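Local coordinates for protein acetyl xylan esterase (Geobacillus stearothermophilus, PDB 5BN1) that removes acetyl groups from the xylose units of xylan and xylo-oligosaccharides, as a serine esterase of the GDSL family that assembles into a doughnut-shaped octamer, at residues A[69-78]-A[120-128]. The protein carries 1 engineered substitution. Sequence-based numbering, arbitrary orientation.
Sequences LKARWEEDVI and LVLETKPLV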
loop_
_atom_site.group_PDB
_atom_site.type_symbol
_atom_site.label_atom_id
_atom_site.label_comp_id
_atom_site.label_asym_id
_atom_site.label_seq_id
_atom_site.Cartn_x
_atom_site.Cartn_y
_atom_site.Cartn_z
ATOM N N LEU A 69 29.451 -15.023 -0.160
ATOM C CA LEU A 69 30.458 -14.123 -0.770
ATOM C C LEU A 69 31.180 -14.770 -1.917
ATOM O O LEU A 69 31.273 -14.217 -2.968
ATOM C CB LEU A 69 31.447 -13.609 0.223
ATOM C CG LEU A 69 30.962 -12.782 1.389
ATOM C CD1 LEU A 69 32.065 -12.015 2.060
ATOM C CD2 LEU A 69 29.900 -11.787 1.031
ATOM N N LYS A 70 31.581 -16.011 -1.690
ATOM C CA LYS A 70 32.304 -16.715 -2.780
ATOM C C LYS A 70 31.474 -16.832 -3.998
ATOM O O LYS A 70 31.964 -16.662 -5.111
ATOM C CB LYS A 70 32.772 -18.085 -2.311
ATOM C CG LYS A 70 33.442 -18.908 -3.462
ATOM C CD LYS A 70 33.840 -20.212 -2.846
ATOM C CE LYS A 70 34.508 -21.136 -3.863
ATOM N NZ LYS A 70 34.554 -22.529 -3.270
ATOM N N ALA A 71 30.170 -17.118 -3.845
ATOM C CA ALA A 71 29.325 -17.382 -4.989
ATOM C C ALA A 71 29.145 -16.139 -5.851
ATOM O O ALA A 71 28.831 -16.257 -7.056
ATOM C CB ALA A 71 27.993 -17.966 -4.514
ATOM N N ARG A 72 29.284 -14.941 -5.298
ATOM C CA ARG A 72 29.079 -13.673 -5.979
ATOM C C ARG A 72 30.292 -12.821 -6.176
ATOM O O ARG A 72 30.242 -11.685 -6.604
ATOM C CB ARG A 72 27.941 -12.835 -5.353
ATOM C CG ARG A 72 28.201 -12.313 -3.950
ATOM C CD ARG A 72 26.897 -11.868 -3.335
ATOM N NE ARG A 72 27.062 -11.340 -1.988
ATOM C CZ ARG A 72 27.325 -10.059 -1.672
ATOM N NH1 ARG A 72 27.570 -9.125 -2.619
ATOM N NH2 ARG A 72 27.478 -9.657 -0.399
ATOM N N TRP A 73 31.453 -13.364 -5.871
ATOM C CA TRP A 73 32.678 -12.611 -5.764
ATOM C C TRP A 73 33.079 -12.055 -7.168
ATOM O O TRP A 73 33.531 -10.925 -7.275
ATOM C CB TRP A 73 33.840 -13.475 -5.195
ATOM C CG TRP A 73 34.942 -12.654 -4.721
ATOM C CD1 TRP A 73 36.179 -12.416 -5.315
ATOM C CD2 TRP A 73 34.989 -11.976 -3.482
ATOM N NE1 TRP A 73 36.916 -11.620 -4.518
ATOM C CE2 TRP A 73 36.246 -11.383 -3.337
ATOM C CE3 TRP A 73 34.050 -11.850 -2.406
ATOM C CZ2 TRP A 73 36.602 -10.654 -2.258
ATOM C CZ3 TRP A 73 34.414 -11.164 -1.325
ATOM C CH2 TRP A 73 35.653 -10.529 -1.225
ATOM N N GLU A 74 32.934 -12.874 -8.200
ATOM C CA GLU A 74 33.375 -12.395 -9.493
ATOM C C GLU A 74 32.570 -11.181 -9.939
ATOM O O GLU A 74 33.164 -10.196 -10.388
ATOM C CB GLU A 74 33.176 -13.522 -10.535
ATOM C CG GLU A 74 33.671 -13.207 -11.945
ATOM C CD GLU A 74 35.117 -12.764 -12.036
ATOM O OE1 GLU A 74 35.325 -11.792 -12.835
ATOM O OE2 GLU A 74 36.011 -13.352 -11.331
ATOM N N GLU A 75 31.267 -11.274 -9.850
ATOM C CA GLU A 75 30.408 -10.206 -10.276
ATOM C C GLU A 75 30.461 -9.019 -9.340
ATOM O O GLU A 75 30.509 -7.861 -9.729
ATOM C CB GLU A 75 29.040 -10.756 -10.535
ATOM C CG GLU A 75 27.832 -9.853 -10.528
ATOM C CD GLU A 75 26.589 -10.693 -10.115
ATOM O OE1 GLU A 75 26.345 -10.950 -8.873
ATOM O OE2 GLU A 75 25.886 -11.145 -11.065
ATOM N N ASP A 76 30.432 -9.288 -8.034
ATOM C CA ASP A 76 30.284 -8.168 -7.082
ATOM C C ASP A 76 31.520 -7.552 -6.526
ATOM O O ASP A 76 31.494 -6.426 -5.981
ATOM C CB ASP A 76 29.381 -8.593 -5.857
ATOM C CG ASP A 76 27.949 -8.782 -6.226
ATOM O OD1 ASP A 76 27.498 -8.460 -7.394
ATOM O OD2 ASP A 76 27.128 -9.253 -5.398
ATOM N N VAL A 77 32.683 -8.181 -6.760
ATOM C CA VAL A 77 33.917 -7.635 -6.351
ATOM C C VAL A 77 34.828 -7.470 -7.583
ATOM O O VAL A 77 35.148 -6.365 -7.954
ATOM C CB VAL A 77 34.626 -8.441 -5.267
ATOM C CG1 VAL A 77 35.910 -7.888 -4.845
ATOM C CG2 VAL A 77 33.686 -8.561 -4.015
ATOM N N ILE A 78 35.261 -8.606 -8.123
ATOM C CA ILE A 78 36.307 -8.521 -9.198
ATOM C C ILE A 78 35.898 -7.654 -10.330
ATOM O O ILE A 78 36.685 -6.763 -10.712
ATOM C CB ILE A 78 36.664 -9.968 -9.691
ATOM C CG1 ILE A 78 37.168 -10.844 -8.563
ATOM C CG2 ILE A 78 37.798 -9.819 -10.757
ATOM C CD1 ILE A 78 38.172 -10.352 -7.697
ATOM N N LEU A 120 39.572 -16.201 -0.965
ATOM C CA LEU A 120 39.083 -14.959 -1.510
ATOM C C LEU A 120 40.184 -13.875 -1.353
ATOM O O LEU A 120 40.318 -13.048 -2.265
ATOM C CB LEU A 120 37.769 -14.514 -0.788
ATOM C CG LEU A 120 36.616 -15.388 -1.234
ATOM C CD1 LEU A 120 35.392 -14.994 -0.370
ATOM C CD2 LEU A 120 36.190 -15.370 -2.650
ATOM N N VAL A 121 40.822 -13.787 -0.244
ATOM C CA VAL A 121 41.831 -12.754 0.023
ATOM C C VAL A 121 42.998 -12.961 -0.922
ATOM O O VAL A 121 43.463 -12.044 -1.556
ATOM C CB VAL A 121 42.256 -12.679 1.421
ATOM C CG1 VAL A 121 43.365 -11.712 1.632
ATOM C CG2 VAL A 121 41.041 -12.277 2.330
ATOM N N LEU A 122 43.441 -14.223 -1.029
ATOM C CA LEU A 122 44.605 -14.429 -1.920
ATOM C C LEU A 122 44.300 -14.225 -3.319
ATOM O O LEU A 122 45.249 -13.738 -4.074
ATOM C CB LEU A 122 45.114 -15.921 -1.674
ATOM C CG LEU A 122 45.735 -16.259 -0.386
ATOM C CD1 LEU A 122 45.983 -17.801 -0.248
ATOM C CD2 LEU A 122 47.006 -15.448 -0.156
ATOM N N GLU A 123 43.130 -14.521 -3.822
ATOM C CA GLU A 123 42.724 -14.311 -5.210
ATOM C C GLU A 123 42.649 -12.788 -5.503
ATOM O O GLU A 123 42.926 -12.305 -6.617
ATOM C CB GLU A 123 41.339 -14.974 -5.492
ATOM C CG GLU A 123 40.648 -14.580 -6.784
ATOM C CD GLU A 123 39.174 -15.006 -6.890
ATOM O OE1 GLU A 123 38.652 -15.810 -6.032
ATOM O OE2 GLU A 123 38.560 -14.506 -7.863
ATOM N N THR A 124 42.140 -12.060 -4.519
ATOM C CA THR A 124 41.869 -10.662 -4.709
ATOM C C THR A 124 43.136 -9.772 -4.572
ATOM O O THR A 124 43.280 -8.774 -5.289
ATOM C CB THR A 124 40.767 -10.214 -3.652
ATOM O OG1 THR A 124 39.634 -11.072 -3.901
ATOM C CG2 THR A 124 40.412 -8.739 -3.905
ATOM N N LYS A 125 44.022 -10.113 -3.683
ATOM C CA LYS A 125 45.150 -9.304 -3.317
ATOM C C LYS A 125 45.955 -8.800 -4.575
ATOM O O LYS A 125 46.237 -7.606 -4.677
ATOM C CB LYS A 125 46.020 -10.011 -2.351
ATOM C CG LYS A 125 47.296 -9.331 -2.065
ATOM C CD LYS A 125 48.074 -10.014 -1.029
ATOM C CE LYS A 125 49.285 -9.130 -0.725
ATOM N NZ LYS A 125 50.170 -9.939 0.068
ATOM N N PRO A 126 46.178 -9.677 -5.559
ATOM C CA PRO A 126 47.004 -9.191 -6.715
ATOM C C PRO A 126 46.316 -8.224 -7.636
ATOM O O PRO A 126 47.055 -7.518 -8.381
ATOM C CB PRO A 126 47.311 -10.478 -7.544
ATOM C CG PRO A 126 46.763 -11.614 -6.792
ATOM C CD PRO A 126 46.009 -11.141 -5.572
ATOM N N LEU A 127 44.972 -8.103 -7.541
ATOM C CA LEU A 127 44.138 -7.360 -8.387
ATOM C C LEU A 127 43.805 -5.988 -7.847
ATOM O O LEU A 127 43.138 -5.213 -8.571
ATOM C CB LEU A 127 42.866 -8.117 -8.713
ATOM C CG LEU A 127 43.035 -9.577 -9.110
ATOM C CD1 LEU A 127 41.720 -10.292 -9.363
ATOM C CD2 LEU A 127 43.921 -9.640 -10.338
ATOM N N VAL A 128 44.193 -5.695 -6.648
ATOM C CA VAL A 128 43.743 -4.473 -5.988
ATOM C C VAL A 128 44.891 -3.819 -5.313
ATOM O O VAL A 128 46.045 -4.362 -5.131
ATOM C CB VAL A 128 42.693 -4.787 -4.842
ATOM C CG1 VAL A 128 41.574 -5.413 -5.477
ATOM C CG2 VAL A 128 43.274 -5.581 -3.709
HETATM O O HOH W 1 36.293 -14.421 -8.671
#
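Trp73 reaches from helix 66-78 to helix 110-124 with its indole laid between Leu120 on one face and Val77 of its own helix on the other. Its CG stands anti to the backbone N (chi1 -163°), which carries the ring across to the second of two helix segments that run nearly parallel. Leu120 CD2 sits over the pyrrole part as a CH-pi contact, 3.8 Å from the centroid of the five-membered ring, while its other methyl, CD1, lies near CE3 and CZ3 of the benzo part; Val77 CG2 backs the opposite face. At the edge, Trp73 NE1 donates to Thr124 OG1 over 2.8 Å, a bent bond (138°) with the oxygen tilted 17° from the indole plane. Thr124 OG1 in turn donates to Leu120 O, 2.7 Å away and one turn earlier, leaving OG1 turned to accept from the indole; two hydrogen bonds in series thus tie the tryptophan to the helix backbone. A phenylalanine in place of Trp73 would probably keep some packing on Leu120 but leave Thr124 OG1 without its donor and the ring freer to turn.

Toward the C-terminal ends, Ile78 CD1 meets Leu127 CD1 at 3.9 Å, extending the apolar contact into the 3-10 turn. On the outer side Glu74 and Glu123 bring their carboxylates within 4.5 Å (OE2 to OE2); a water between them donates to Glu74 OE2, but its approach to Glu123 OE2 is too short to be trusted, so the bridge is doubtful.

Both helices pack on the central parallel sheet of this SGNH-hydrolase fold: Leu69, Trp73 and Val77 touch Ile12 of strand 8-13, whereas Thr124 rests on Ile131 of strand 130-134. Strand 84-88 runs between those two, and the tryptophan joins the two helices alongside one another on the sheet.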